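Local coordinates for putative TetR-family transcriptional regulator (Rhodococcus sp., PDB 2G3B), which probably binds operator DNA through an N-terminal helix-turn-helix domain and acts as a transcriptional repressor, as in other TetR-family regulators, at residues S83-I88 against H179-I184. Residues are numbered along the deposited sequence; the frame is centred on the assembly and turned at random.
Sequences SLLGEI and HLLGAI
Leu84 meets Ile184 through one methyl: Leu84 CD1 lies 3.8 Å from Ile184 CG1 and 3.9 Å from Ile184 CD1, the two side chains crossing at a slant, while Met155 and Ile129 cover Leu84 within the same subunit. Its carbonyl also takes part, with Leu84 O 3.5 Å from Leu180 CD1, a van der Waals approach of a methyl to the backbone of helix 76-86. Leu85 sends both methyls to helix 173-188. Leu85 CD1 rests 3.8 Å from Leu180 CB, the two side chains running past each other in opposite directions, and also touches Leu181; Leu85 CD2 lies 3.8 Å from Leu181 CG, where the Leu85 and Leu181 side chains cross at about a right angle. Leu85 chi1, -96°, is off the usual staggered values, and with this twist both methyls reach helix 173-188. An alanine here would remove both branches and would probably open a gap beside Leu180, leaving Leu181 less firmly held. Ile88 extends its CD1 to within 4.1 Å of Leu180 CD1, near Trp166. No hydrogen bond or salt bridge joins the segments; Leu84, Ile88, Leu180 and Ile184 are buried and solvent lies on the Leu85-Leu181 side, so this joint within the BetI-type C-terminal region rests on aliphatic packing, with one methyl-to-carbonyl approach.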
loop_
_atom_site.group_PDB
_atom_site.type_symbol
_atom_site.label_atom_id
_atom_site.label_comp_id
_atom_site.label_asym_id
_atom_site.label_seq_id
_atom_site.Cartn_x
_atom_site.Cartn_y
_atom_site.Cartn_z
ATOM N N SER A 83 6.195 -12.848 12.420
ATOM C CA SER A 83 4.956 -12.256 11.990
ATOM C C SER A 83 5.140 -11.356 10.767
ATOM O O SER A 83 4.463 -11.569 9.738
ATOM C CB SER A 83 4.308 -11.488 13.127
ATOM O OG SER A 83 3.287 -10.683 12.572
ATOM N N LEU A 84 6.064 -10.390 10.867
ATOM C CA LEU A 84 6.273 -9.413 9.803
ATOM C C LEU A 84 6.857 -10.050 8.550
ATOM O O LEU A 84 6.373 -9.782 7.456
ATOM C CB LEU A 84 7.058 -8.194 10.264
ATOM C CG LEU A 84 6.316 -7.509 11.446
ATOM C CD1 LEU A 84 7.232 -6.602 12.223
ATOM C CD2 LEU A 84 5.062 -6.770 10.975
ATOM N N LEU A 85 7.800 -10.952 8.692
ATOM C CA LEU A 85 8.401 -11.588 7.495
ATOM C C LEU A 85 7.462 -12.596 6.836
ATOM O O LEU A 85 7.534 -12.810 5.621
ATOM C CB LEU A 85 9.793 -12.249 7.828
ATOM C CG LEU A 85 11.050 -11.375 7.523
ATOM C CD1 LEU A 85 11.009 -10.165 8.429
ATOM C CD2 LEU A 85 12.358 -12.152 7.772
ATOM N N GLY A 86 6.617 -13.248 7.642
ATOM C CA GLY A 86 5.646 -14.229 7.133
ATOM C C GLY A 86 4.698 -13.688 6.055
ATOM O O GLY A 86 4.135 -14.470 5.272
ATOM N N GLU A 87 4.542 -12.363 6.011
ATOM C CA GLU A 87 3.663 -11.651 5.044
ATOM C C GLU A 87 4.190 -11.602 3.612
ATOM O O GLU A 87 3.437 -11.392 2.620
ATOM C CB GLU A 87 3.497 -10.191 5.538
ATOM C CG GLU A 87 2.916 -10.032 6.943
ATOM C CD GLU A 87 1.437 -10.494 7.027
ATOM O OE1 GLU A 87 0.746 -10.534 6.000
ATOM O OE2 GLU A 87 0.981 -10.810 8.131
ATOM N N ILE A 88 5.501 -11.750 3.496
ATOM C CA ILE A 88 6.188 -11.614 2.215
ATOM C C ILE A 88 7.097 -12.807 1.987
ATOM O O ILE A 88 8.191 -12.869 2.517
ATOM C CB ILE A 88 6.908 -10.244 2.022
ATOM C CG1 ILE A 88 5.902 -9.082 2.138
ATOM C CG2 ILE A 88 7.709 -10.222 0.667
ATOM C CD1 ILE A 88 6.565 -7.695 2.212
ATOM N N HIS A 179 14.467 -5.700 4.304
ATOM C CA HIS A 179 14.140 -4.322 4.825
ATOM C C HIS A 179 13.258 -4.403 6.068
ATOM O O HIS A 179 13.384 -3.586 7.011
ATOM C CB HIS A 179 13.389 -3.484 3.777
ATOM C CG HIS A 179 14.146 -3.231 2.503
ATOM N ND1 HIS A 179 15.517 -3.287 2.416
ATOM C CD2 HIS A 179 13.705 -2.930 1.252
ATOM C CE1 HIS A 179 15.892 -3.060 1.174
ATOM N NE2 HIS A 179 14.815 -2.784 0.464
ATOM N N LEU A 180 12.346 -5.376 6.078
ATOM C CA LEU A 180 11.514 -5.599 7.266
ATOM C C LEU A 180 12.362 -5.981 8.457
ATOM O O LEU A 180 12.120 -5.526 9.584
ATOM C CB LEU A 180 10.449 -6.695 7.038
ATOM C CG LEU A 180 9.222 -6.258 6.225
ATOM C CD1 LEU A 180 8.413 -7.501 5.851
ATOM C CD2 LEU A 180 8.359 -5.318 7.022
ATOM N N LEU A 181 13.379 -6.806 8.220
ATOM C CA LEU A 181 14.293 -7.145 9.326
ATOM C C LEU A 181 14.989 -5.928 9.837
ATOM O O LEU A 181 15.180 -5.803 11.050
ATOM C CB LEU A 181 15.374 -8.134 8.865
ATOM C CG LEU A 181 15.066 -9.616 8.776
ATOM C CD1 LEU A 181 16.285 -10.359 8.115
ATOM C CD2 LEU A 181 14.735 -10.223 10.163
ATOM N N GLY A 182 15.452 -5.062 8.938
ATOM C CA GLY A 182 16.218 -3.851 9.394
ATOM C C GLY A 182 15.271 -2.932 10.171
ATOM O O GLY A 182 15.643 -2.391 11.220
ATOM N N ALA A 183 14.033 -2.769 9.690
ATOM C CA ALA A 183 13.020 -1.996 10.448
ATOM C C ALA A 183 12.794 -2.491 11.894
ATOM O O ALA A 183 12.829 -1.686 12.855
ATOM C CB ALA A 183 11.719 -1.933 9.684
ATOM N N ILE A 184 12.619 -3.799 12.048
ATOM C CA ILE A 184 12.544 -4.452 13.367
ATOM C C ILE A 184 13.749 -4.232 14.207
ATOM O O ILE A 184 13.601 -3.954 15.423
ATOM C CB ILE A 184 12.386 -5.989 13.246
ATOM C CG1 ILE A 184 11.030 -6.307 12.639
ATOM C CG2 ILE A 184 12.604 -6.670 14.650
ATOM C CD1 ILE A 184 10.917 -7.704 11.932
#